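Local coordinates for BDI_3064 protein (PDB 5Z06) that hydrolyses linear beta-1,2-glucan and its oligosaccharides from the non-reducing end, releasing the disaccharide sophorose, at residues Y72-G77 against F593-Q598; A200-I205 against Y634-G639; E285-M290 against A630-Y635; G532-I537 against K562-N567. All blocks are in the same frame, centred on the assembly; numbering follows the deposited sequence.

Interaction 1: Y72-G77 against F593-Q598; sequences YCPVRG and FAWNYQ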
# COMPACT_ATOMS: atom_id res chain seq x y z
N TYR A 72 16.32 -8.63 2.69
CA TYR A 72 15.30 -8.53 1.66
C TYR A 72 14.03 -8.04 2.34
O TYR A 72 13.67 -8.56 3.37
CB TYR A 72 15.01 -9.88 0.98
CG TYR A 72 13.81 -9.79 0.06
CD1 TYR A 72 13.89 -9.11 -1.15
CD2 TYR A 72 12.60 -10.36 0.42
CE1 TYR A 72 12.81 -9.02 -1.99
CE2 TYR A 72 11.49 -10.27 -0.42
CZ TYR A 72 11.60 -9.60 -1.62
OH TYR A 72 10.48 -9.50 -2.43
N CYS A 73 13.40 -7.03 1.74
CA CYS A 73 12.18 -6.41 2.29
C CYS A 73 10.99 -7.06 1.61
O CYS A 73 10.79 -6.81 0.43
CB CYS A 73 12.19 -4.88 2.00
SG CYS A 73 10.60 -4.04 2.24
N PRO A 74 10.27 -7.96 2.30
CA PRO A 74 9.12 -8.58 1.62
C PRO A 74 8.05 -7.57 1.31
O PRO A 74 7.82 -6.63 2.07
CB PRO A 74 8.61 -9.60 2.63
CG PRO A 74 9.15 -9.13 3.94
CD PRO A 74 10.51 -8.59 3.59
N VAL A 75 7.44 -7.72 0.15
CA VAL A 75 6.42 -6.79 -0.27
C VAL A 75 5.27 -7.65 -0.76
O VAL A 75 5.48 -8.56 -1.59
CB VAL A 75 6.92 -5.87 -1.38
CG1 VAL A 75 5.83 -4.90 -1.80
CG2 VAL A 75 8.15 -5.09 -0.92
N ARG A 76 4.08 -7.34 -0.26
CA ARG A 76 2.86 -8.04 -0.64
C ARG A 76 2.81 -8.21 -2.15
O ARG A 76 3.04 -7.25 -2.91
CB ARG A 76 1.65 -7.26 -0.15
CG ARG A 76 0.30 -7.81 -0.57
CD ARG A 76 -0.81 -6.90 -0.10
NE ARG A 76 -0.88 -6.92 1.35
CZ ARG A 76 -1.73 -7.63 2.09
NH1 ARG A 76 -2.69 -8.39 1.55
NH2 ARG A 76 -1.63 -7.56 3.40
N GLY A 77 2.55 -9.44 -2.59
CA GLY A 77 2.44 -9.73 -4.02
C GLY A 77 3.72 -9.71 -4.83
O GLY A 77 3.66 -9.90 -6.05
N PHE A 593 3.07 -3.84 7.68
CA PHE A 593 4.20 -3.25 8.36
C PHE A 593 5.44 -3.96 7.80
O PHE A 593 5.43 -4.38 6.65
CB PHE A 593 4.00 -3.37 9.89
CG PHE A 593 5.05 -2.69 10.74
CD1 PHE A 593 5.64 -1.47 10.35
CD2 PHE A 593 5.47 -3.29 11.94
CE1 PHE A 593 6.60 -0.87 11.15
CE2 PHE A 593 6.44 -2.71 12.73
CZ PHE A 593 7.00 -1.49 12.33
N ALA A 594 6.49 -4.11 8.59
CA ALA A 594 7.81 -4.45 8.11
C ALA A 594 7.88 -5.88 7.57
O ALA A 594 8.49 -6.13 6.56
CB ALA A 594 8.80 -4.29 9.24
N TRP A 595 7.25 -6.79 8.29
CA TRP A 595 7.26 -8.22 8.00
C TRP A 595 5.90 -8.88 7.88
O TRP A 595 5.84 -10.02 7.44
CB TRP A 595 8.02 -8.92 9.13
CG TRP A 595 9.38 -8.34 9.30
CD1 TRP A 595 9.79 -7.50 10.28
CD2 TRP A 595 10.49 -8.54 8.44
NE1 TRP A 595 11.11 -7.17 10.10
CE2 TRP A 595 11.56 -7.80 8.97
CE3 TRP A 595 10.69 -9.29 7.27
CZ2 TRP A 595 12.82 -7.76 8.36
CZ3 TRP A 595 11.94 -9.25 6.65
CH2 TRP A 595 12.99 -8.50 7.21
N ASN A 596 4.84 -8.21 8.28
CA ASN A 596 3.52 -8.83 8.32
C ASN A 596 2.43 -7.79 8.27
O ASN A 596 2.68 -6.59 8.46
CB ASN A 596 3.34 -9.64 9.61
CG ASN A 596 3.71 -8.82 10.84
OD1 ASN A 596 2.96 -7.94 11.28
ND2 ASN A 596 4.88 -9.11 11.40
N TYR A 597 1.22 -8.27 8.04
CA TYR A 597 0.05 -7.46 8.14
C TYR A 597 -0.22 -7.20 9.61
O TYR A 597 0.05 -8.04 10.46
CB TYR A 597 -1.12 -8.18 7.51
CG TYR A 597 -2.46 -7.50 7.68
CD1 TYR A 597 -2.81 -6.39 6.87
CD2 TYR A 597 -3.38 -7.96 8.61
CE1 TYR A 597 -4.05 -5.79 6.99
CE2 TYR A 597 -4.62 -7.35 8.76
CZ TYR A 597 -4.96 -6.28 7.94
OH TYR A 597 -6.19 -5.69 8.07
N GLN A 598 -0.76 -6.03 9.90
CA GLN A 598 -1.17 -5.71 11.26
C GLN A 598 -2.45 -4.90 11.22
O GLN A 598 -2.61 -4.03 10.35
CB GLN A 598 -0.07 -4.98 12.02
CG GLN A 598 0.55 -3.81 11.28
CD GLN A 598 1.57 -3.07 12.14
OE1 GLN A 598 2.27 -3.66 12.95
NE2 GLN A 598 1.65 -1.76 11.96

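Interaction 2: A200-I205 against Y634-G639; sequences AYERHI and YYRNHG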
# COMPACT_ATOMS: atom_id res chain seq x y z
N ALA A 200 3.65 20.99 -10.39
CA ALA A 200 4.10 21.43 -9.08
C ALA A 200 2.92 21.53 -8.16
O ALA A 200 1.79 21.76 -8.57
CB ALA A 200 4.82 22.76 -9.16
N TYR A 201 3.21 21.30 -6.90
CA TYR A 201 2.29 21.56 -5.82
C TYR A 201 3.08 22.46 -4.86
O TYR A 201 3.86 23.29 -5.33
CB TYR A 201 1.82 20.23 -5.24
CG TYR A 201 1.01 19.48 -6.27
CD1 TYR A 201 1.65 18.70 -7.21
CD2 TYR A 201 -0.38 19.59 -6.33
CE1 TYR A 201 0.94 18.02 -8.17
CE2 TYR A 201 -1.11 18.90 -7.29
CZ TYR A 201 -0.43 18.12 -8.20
OH TYR A 201 -1.07 17.42 -9.18
N GLU A 202 2.92 22.30 -3.55
CA GLU A 202 3.58 23.20 -2.62
C GLU A 202 4.99 22.76 -2.25
O GLU A 202 5.93 23.57 -2.17
CB GLU A 202 2.75 23.34 -1.37
CG GLU A 202 3.33 24.35 -0.40
CD GLU A 202 2.53 24.45 0.85
OE1 GLU A 202 3.06 24.03 1.89
OE2 GLU A 202 1.39 24.93 0.80
N ARG A 203 5.13 21.47 -2.00
CA ARG A 203 6.39 20.91 -1.53
C ARG A 203 6.97 19.92 -2.50
O ARG A 203 8.06 19.37 -2.26
CB ARG A 203 6.16 20.22 -0.19
CG ARG A 203 5.45 21.08 0.83
CD ARG A 203 6.27 22.30 1.15
NE ARG A 203 5.61 23.09 2.17
CZ ARG A 203 6.23 23.81 3.10
NH1 ARG A 203 7.55 23.84 3.15
NH2 ARG A 203 5.52 24.50 3.97
N HIS A 204 6.29 19.70 -3.62
CA HIS A 204 6.77 18.71 -4.54
C HIS A 204 6.35 18.98 -5.94
O HIS A 204 5.43 19.76 -6.17
CB HIS A 204 6.30 17.32 -4.12
CG HIS A 204 4.93 17.00 -4.59
ND1 HIS A 204 3.81 17.50 -3.98
CD2 HIS A 204 4.51 16.24 -5.62
CE1 HIS A 204 2.74 17.05 -4.62
NE2 HIS A 204 3.14 16.29 -5.62
N ILE A 205 7.08 18.34 -6.85
CA ILE A 205 6.77 18.34 -8.25
C ILE A 205 6.62 16.90 -8.68
O ILE A 205 7.45 16.05 -8.39
CB ILE A 205 7.86 19.02 -9.09
CG1 ILE A 205 8.04 20.45 -8.59
CG2 ILE A 205 7.48 18.96 -10.57
CD1 ILE A 205 9.19 21.21 -9.21
N TYR A 634 1.36 15.26 7.35
CA TYR A 634 1.87 14.18 6.51
C TYR A 634 2.57 14.71 5.25
O TYR A 634 3.65 14.23 4.88
CB TYR A 634 0.74 13.24 6.11
CG TYR A 634 0.11 12.47 7.23
CD1 TYR A 634 0.76 12.28 8.43
CD2 TYR A 634 -1.13 11.87 7.05
CE1 TYR A 634 0.17 11.57 9.46
CE2 TYR A 634 -1.71 11.13 8.05
CZ TYR A 634 -1.06 11.00 9.26
OH TYR A 634 -1.62 10.28 10.27
N TYR A 635 1.93 15.68 4.62
CA TYR A 635 2.48 16.30 3.44
C TYR A 635 3.65 17.22 3.77
O TYR A 635 4.75 17.00 3.28
CB TYR A 635 1.41 17.06 2.69
CG TYR A 635 1.91 17.62 1.41
CD1 TYR A 635 2.34 16.78 0.38
CD2 TYR A 635 1.98 18.99 1.21
CE1 TYR A 635 2.83 17.31 -0.81
CE2 TYR A 635 2.48 19.52 0.03
CZ TYR A 635 2.90 18.67 -0.98
OH TYR A 635 3.37 19.22 -2.15
N ARG A 636 3.41 18.26 4.57
CA ARG A 636 4.42 19.30 4.72
C ARG A 636 5.59 18.88 5.55
O ARG A 636 6.67 19.29 5.25
CB ARG A 636 3.85 20.58 5.29
CG ARG A 636 3.03 21.34 4.29
CD ARG A 636 2.29 22.46 4.97
NE ARG A 636 1.56 23.23 3.97
CZ ARG A 636 0.33 23.72 4.10
NH1 ARG A 636 -0.35 23.54 5.21
NH2 ARG A 636 -0.22 24.38 3.11
N ASN A 637 5.36 18.10 6.60
CA ASN A 637 6.44 17.70 7.52
C ASN A 637 7.03 16.37 7.16
O ASN A 637 8.26 16.24 7.16
CB ASN A 637 5.96 17.69 8.97
CG ASN A 637 5.52 19.04 9.42
OD1 ASN A 637 6.17 20.05 9.11
ND2 ASN A 637 4.40 19.10 10.13
N HIS A 638 6.19 15.39 6.85
CA HIS A 638 6.65 14.04 6.49
C HIS A 638 6.73 13.72 5.02
O HIS A 638 7.06 12.61 4.66
CB HIS A 638 5.80 12.99 7.19
CG HIS A 638 5.75 13.18 8.66
ND1 HIS A 638 6.87 13.53 9.39
CD2 HIS A 638 4.72 13.15 9.53
CE1 HIS A 638 6.53 13.68 10.66
NE2 HIS A 638 5.23 13.45 10.77
N GLY A 639 6.46 14.69 4.16
CA GLY A 639 6.32 14.41 2.75
C GLY A 639 7.56 13.90 2.09
O GLY A 639 7.45 13.09 1.19

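Interaction 3: E285-M290 against A630-Y635; sequences EQLLDM and ALRNYY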
# COMPACT_ATOMS: atom_id res chain seq x y z
N GLU A 285 -7.82 23.75 0.44
CA GLU A 285 -8.62 23.30 -0.70
C GLU A 285 -7.73 22.66 -1.74
O GLU A 285 -8.01 21.57 -2.21
CB GLU A 285 -9.43 24.45 -1.33
CG GLU A 285 -10.61 24.91 -0.49
CD GLU A 285 -11.71 23.88 -0.42
OE1 GLU A 285 -12.29 23.56 -1.48
OE2 GLU A 285 -11.99 23.37 0.69
N GLN A 286 -6.65 23.35 -2.09
CA GLN A 286 -5.66 22.82 -3.02
C GLN A 286 -5.04 21.55 -2.50
O GLN A 286 -4.81 20.60 -3.28
CB GLN A 286 -4.60 23.89 -3.34
CG GLN A 286 -5.14 25.01 -4.22
CD GLN A 286 -4.16 26.17 -4.37
OE1 GLN A 286 -3.75 26.77 -3.39
NE2 GLN A 286 -3.81 26.50 -5.62
N LEU A 287 -4.75 21.51 -1.21
CA LEU A 287 -4.23 20.28 -0.61
C LEU A 287 -5.20 19.11 -0.73
O LEU A 287 -4.80 18.03 -1.09
CB LEU A 287 -3.84 20.49 0.84
CG LEU A 287 -2.60 21.34 1.07
CD1 LEU A 287 -2.52 21.61 2.57
CD2 LEU A 287 -1.33 20.69 0.54
N LEU A 288 -6.47 19.36 -0.46
CA LEU A 288 -7.49 18.34 -0.65
C LEU A 288 -7.52 17.85 -2.08
O LEU A 288 -7.54 16.65 -2.29
CB LEU A 288 -8.88 18.87 -0.26
CG LEU A 288 -9.04 19.13 1.23
CD1 LEU A 288 -10.35 19.87 1.49
CD2 LEU A 288 -8.93 17.84 2.04
N ASP A 289 -7.49 18.77 -3.05
CA ASP A 289 -7.46 18.42 -4.47
C ASP A 289 -6.30 17.52 -4.80
O ASP A 289 -6.45 16.57 -5.53
CB ASP A 289 -7.31 19.66 -5.38
CG ASP A 289 -8.52 20.56 -5.36
OD1 ASP A 289 -9.60 20.13 -4.94
OD2 ASP A 289 -8.39 21.72 -5.77
N MET A 290 -5.12 17.91 -4.32
CA MET A 290 -3.89 17.18 -4.60
C MET A 290 -3.95 15.79 -3.98
O MET A 290 -3.62 14.81 -4.63
CB MET A 290 -2.70 17.94 -4.02
CG MET A 290 -1.37 17.22 -4.09
SD MET A 290 -0.22 18.09 -3.03
CE MET A 290 -0.54 17.37 -1.42
N ALA A 630 -3.76 16.26 10.04
CA ALA A 630 -2.99 15.10 9.63
C ALA A 630 -2.46 15.28 8.22
O ALA A 630 -1.28 15.11 7.96
CB ALA A 630 -3.84 13.85 9.70
N LEU A 631 -3.36 15.63 7.32
CA LEU A 631 -3.00 15.85 5.93
C LEU A 631 -1.84 16.84 5.82
O LEU A 631 -0.85 16.56 5.15
CB LEU A 631 -4.21 16.37 5.18
CG LEU A 631 -4.13 16.35 3.68
CD1 LEU A 631 -5.55 16.47 3.12
CD2 LEU A 631 -3.24 17.45 3.11
N ARG A 632 -1.98 17.99 6.46
CA ARG A 632 -0.96 19.03 6.41
C ARG A 632 0.38 18.57 6.94
O ARG A 632 1.41 18.87 6.36
CB ARG A 632 -1.40 20.21 7.23
CG ARG A 632 -2.49 21.05 6.60
CD ARG A 632 -2.65 22.28 7.46
NE ARG A 632 -4.01 22.80 7.41
CZ ARG A 632 -4.87 22.81 8.42
NH1 ARG A 632 -4.56 22.32 9.63
NH2 ARG A 632 -6.08 23.32 8.21
N ASN A 633 0.34 17.85 8.06
CA ASN A 633 1.51 17.28 8.68
C ASN A 633 2.15 16.24 7.78
O ASN A 633 3.35 16.30 7.49
CB ASN A 633 1.10 16.62 9.99
CG ASN A 633 2.27 16.07 10.76
OD1 ASN A 633 3.34 16.69 10.77
ND2 ASN A 633 2.07 14.93 11.44
N TYR A 634 1.36 15.26 7.35
CA TYR A 634 1.87 14.18 6.51
C TYR A 634 2.57 14.71 5.25
O TYR A 634 3.65 14.23 4.88
CB TYR A 634 0.74 13.24 6.11
CG TYR A 634 0.11 12.47 7.23
CD1 TYR A 634 0.76 12.28 8.43
CD2 TYR A 634 -1.13 11.87 7.05
CE1 TYR A 634 0.17 11.57 9.46
CE2 TYR A 634 -1.71 11.13 8.05
CZ TYR A 634 -1.06 11.00 9.26
OH TYR A 634 -1.62 10.28 10.27
N TYR A 635 1.93 15.68 4.62
CA TYR A 635 2.48 16.30 3.44
C TYR A 635 3.65 17.22 3.77
O TYR A 635 4.75 17.00 3.28
CB TYR A 635 1.41 17.06 2.69
CG TYR A 635 1.91 17.62 1.41
CD1 TYR A 635 2.34 16.78 0.38
CD2 TYR A 635 1.98 18.99 1.21
CE1 TYR A 635 2.83 17.31 -0.81
CE2 TYR A 635 2.48 19.52 0.03
CZ TYR A 635 2.90 18.67 -0.98
OH TYR A 635 3.37 19.22 -2.15

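Interaction 4: G532-I537 against K562-N567; sequences GPLFFI and KMAKIN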
# COMPACT_ATOMS: atom_id res chain seq x y z
N GLY A 532 -11.86 -0.52 17.12
CA GLY A 532 -11.12 -1.37 16.24
C GLY A 532 -10.25 -0.51 15.32
O GLY A 532 -10.12 0.70 15.52
N PRO A 533 -9.63 -1.15 14.32
CA PRO A 533 -8.92 -0.38 13.32
C PRO A 533 -9.83 0.66 12.75
O PRO A 533 -11.02 0.39 12.52
CB PRO A 533 -8.56 -1.41 12.26
CG PRO A 533 -8.67 -2.74 12.93
CD PRO A 533 -9.71 -2.58 13.98
N LEU A 534 -9.30 1.85 12.52
CA LEU A 534 -10.13 2.95 12.07
C LEU A 534 -10.74 2.76 10.69
O LEU A 534 -11.71 3.45 10.37
CB LEU A 534 -9.37 4.27 12.13
CG LEU A 534 -10.20 5.54 12.15
CD1 LEU A 534 -11.20 5.54 13.29
CD2 LEU A 534 -9.26 6.74 12.29
N PHE A 535 -10.22 1.85 9.88
CA PHE A 535 -10.83 1.61 8.57
C PHE A 535 -12.25 1.05 8.66
O PHE A 535 -13.00 1.11 7.69
CB PHE A 535 -9.96 0.73 7.67
CG PHE A 535 -10.06 -0.74 7.95
CD1 PHE A 535 -11.04 -1.50 7.31
CD2 PHE A 535 -9.18 -1.38 8.80
CE1 PHE A 535 -11.14 -2.87 7.52
CE2 PHE A 535 -9.27 -2.75 9.03
CZ PHE A 535 -10.25 -3.50 8.38
N PHE A 536 -12.60 0.53 9.84
CA PHE A 536 -13.97 0.15 10.13
C PHE A 536 -14.99 1.27 9.88
O PHE A 536 -16.11 0.98 9.42
CB PHE A 536 -14.07 -0.36 11.57
CG PHE A 536 -13.48 -1.73 11.79
CD1 PHE A 536 -12.70 -2.40 10.84
CD2 PHE A 536 -13.68 -2.35 13.01
CE1 PHE A 536 -12.19 -3.65 11.10
CE2 PHE A 536 -13.17 -3.60 13.27
CZ PHE A 536 -12.43 -4.26 12.30
N ILE A 537 -14.63 2.52 10.16
CA ILE A 537 -15.52 3.64 9.87
C ILE A 537 -15.42 4.22 8.45
O ILE A 537 -16.03 5.23 8.13
CB ILE A 537 -15.41 4.75 10.93
CG1 ILE A 537 -14.04 5.46 10.88
CG2 ILE A 537 -15.67 4.16 12.30
CD1 ILE A 537 -14.06 6.81 11.52
N LYS A 562 -17.20 9.28 16.80
CA LYS A 562 -16.62 9.00 18.08
C LYS A 562 -15.40 8.11 17.98
O LYS A 562 -14.41 8.36 18.67
CB LYS A 562 -17.63 8.34 19.01
CG LYS A 562 -18.55 9.35 19.64
CD LYS A 562 -19.63 8.65 20.40
CE LYS A 562 -20.65 9.62 20.93
NZ LYS A 562 -21.71 8.82 21.58
N MET A 563 -15.48 7.07 17.15
CA MET A 563 -14.32 6.23 16.92
C MET A 563 -13.12 7.03 16.38
O MET A 563 -12.00 6.86 16.85
CB MET A 563 -14.67 5.06 16.02
CG MET A 563 -15.64 4.11 16.70
SD MET A 563 -16.12 2.77 15.61
CE MET A 563 -17.14 1.80 16.71
N ALA A 564 -13.35 7.90 15.42
CA ALA A 564 -12.29 8.73 14.89
C ALA A 564 -11.69 9.58 15.98
O ALA A 564 -10.47 9.62 16.14
CB ALA A 564 -12.79 9.59 13.75
N LYS A 565 -12.53 10.26 16.75
CA LYS A 565 -12.04 11.11 17.83
C LYS A 565 -11.28 10.35 18.89
O LYS A 565 -10.32 10.86 19.43
CB LYS A 565 -13.19 11.84 18.48
CG LYS A 565 -13.71 12.99 17.64
CD LYS A 565 -15.07 13.45 18.15
CE LYS A 565 -15.05 14.82 18.77
NZ LYS A 565 -16.30 15.01 19.55
N ILE A 566 -11.77 9.15 19.21
CA ILE A 566 -11.15 8.27 20.19
C ILE A 566 -9.77 7.92 19.71
O ILE A 566 -8.81 7.94 20.46
CB ILE A 566 -11.98 6.98 20.38
CG1 ILE A 566 -13.19 7.23 21.31
CG2 ILE A 566 -11.15 5.84 20.94
CD1 ILE A 566 -14.30 6.20 21.21
N ASN A 567 -9.70 7.55 18.44
CA ASN A 567 -8.45 7.19 17.82
C ASN A 567 -7.48 8.39 17.89
O ASN A 567 -6.34 8.25 18.36
CB ASN A 567 -8.72 6.67 16.39
CG ASN A 567 -7.51 5.99 15.78
OD1 ASN A 567 -6.43 6.58 15.76
ND2 ASN A 567 -7.70 4.78 15.26
O HOH W 1 -9.95 3.41 15.59

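Interaction 1: Y72-G77 against F593-Q598
Apolar packing joins Pro74 to Trp595 at one end of the contact. The pyrrolidine ring lies obliquely against the six-membered part of the indole, with Pro74 CD 3.4 Å from Trp595 CZ3 and Pro74 CG 3.7 Å from Trp595 CE3. The same rim carbon, CZ3, lies 3.8 Å from Tyr72 O. Trp595 CB leaves the backbone away from the loop, but its first torsion (chi1 -56°) sets CG beside the backbone N, and the indole swings back to the proline. Tyr22 meets the indole edge-to-face.

At the other end a charged group runs alongside a ring. Arg76 and Tyr597 point the same way, Arg76 NH2 coming within 3.8 Å of Tyr597 CD1 while the guanidinium and ring planes stand 75° apart. The guanidinium is probably positioned mainly by salt bridges with Asp592 and Glu312, and a glycerol, probably from the crystallisation liquor, lies near and may mark a pocket.

Among backbone atoms, Phe593 N donates to Asn596 O across 2.9 Å. This bond lies within the loop of a beta-hairpin made of strands 590-592 and 597-599, so the contact docks a loop from the N-terminal beta-rich part on a hairpin loop of the glycoamylase-like region.

Interaction 2: A200-I205 against Y634-G639
Tyr635 CG stands anti to the backbone N (chi1 -175°), which sends the phenol from the last turn of helix 624-636 to the turn of the beta-hairpin formed by strands 194-200 and 204-210, while Arg636 is stretched out as far as NE (chi3 177°) and reaches Glu202. The Tyr635 hydroxyl enters this turn and is gripped twice. Arg203 N donates to Tyr635 OH over 2.9 Å, and His204 ND1 shares a short 2.5 Å bond with Tyr635 OH, in which either partner could give the proton. The imidazole and phenol meet rim to rim, each placing the bonded atom near the plane of the other. Beside them Arg203 CG packs 3.4 Å from Tyr635 CE2.

Arg636 holds Glu202 side-on with two nitrogens. Arg636 NE lies 2.7 Å from Glu202 OE1 and Arg636 NH2 2.9 Å from Glu202 OE2, the latter bond nearly straight at 171°; carboxylate and guanidinium are almost coplanar. Arg203 NE approaches Glu202 OE1 from the anti side, also at 2.7 Å, and Met282 N adds a bond to OE2. A leucine in place of Arg636 would probably leave the buried Glu202 carboxylate with part of its charge unmatched and freer to turn.

Two arginines thus converge on one buried carboxylate, probably keeping it ionised, in a network that links the beta-rich part to the helical one.

Interaction 3: E285-M290 against A630-Y635
Tyr635 OH, gripped by the 200-205 turn through Arg203 N and His204 ND1, holds in place a ring that Met290 covers on one face. The setting is a helix-helix packing: the 285-290 and 630-635 segments cross at 71°, their axes 10.9 Å apart at closest approach. Both belong to the helical part of the enzyme, whose family falls in the six-hairpin glycosidase clan.

Met290 bends at its last torsion (chi3 86°), which folds CE over the middle of the ring, 3.5 Å from the Tyr635 centroid in a CH-pi contact. The sulfur follows above the same face, Met290 SD lying 3.8 Å from Tyr635 CZ, a Met-aromatic contact. Leu287 reaches between Tyr635 and Arg632: one methyl, CD2, comes obliquely to Tyr635 CD2, and the other, CD1, lies against the aliphatic part of Arg632, whose charged end forms a salt bridge with Asp284.

Leu631 spreads its two methyls over neighbouring residues of the opposing helix. Leu631 CD2 sits 3.8 Å from Leu287 CB. Leu288 crosses Leu631 at about a right angle and also packs on Ile675 of helix 665-680; its methyl Leu288 CD2 ends 3.8 Å from Leu631 CD1.

Interaction 4: G532-I537 against K562-N567
Leu534 and Ile537 project together onto Met563 and Ala564 of helix 556-573, with Asn567 one turn further along. They extend from a compact turn in which Pro533 O and Leu534 O accept bonds from Phe536 N and Ile537 N, each three residues on. Turn and helix both lie in the glycoamylase-like region, and this is buried apolar packing of a loop on a helix.

Leu534 has the most surface covered. Its CG stands opposite the backbone N (chi1 -160°), which carries the two methyls to the helix: Leu534 CD1 settles 3.7 Å from Ala564 CA, almost on the helix backbone, while CD2 lies over the Asn567 amide carbon. A serine here would probably open a gap above Ala564 and remove the apolar cover from the Asn567 side chain.

Ile537 meets the helix with both branches. Its CG2 methyl touches the thioether, Ile537 CG2 being 3.6 Å from Met563 SD, the two side chains lying alongside and running in opposite senses. The longer branch ends with Ile537 CD1 3.8 Å from Ala564 CB. Met563, extended beyond CG, continues to Trp463.

A water bridges the two segments beside the leucine. Asn567 ND2 donates to Leu588 O and also to this water 2.7 Å away, and the water in turn donates to Gly532 O at 2.7 Å.

Interactions 2 and 3 form one continuous buried unit, their centres about 8 Å apart: both use helix 624-636 and share Tyr635, whose hydroxyl serves the turn of interaction 2 while its ring face serves the helix of interaction 3. Met290 of interaction 3 also packs on Tyr201 and His204. Their chemistry divides accordingly, ionic and hydrogen-bonded toward the beta-rich part, apolar between helices. Interaction 4 is likewise buried and mostly apolar, but joins a loop and helix close in sequence. Interaction 1 is only partly buried; like interaction 2 it connects the N-terminal beta-rich part with the glycoamylase-like region, though without direct hydrogen bonds between its segments, and the centres of these two lie about 26 Å apart.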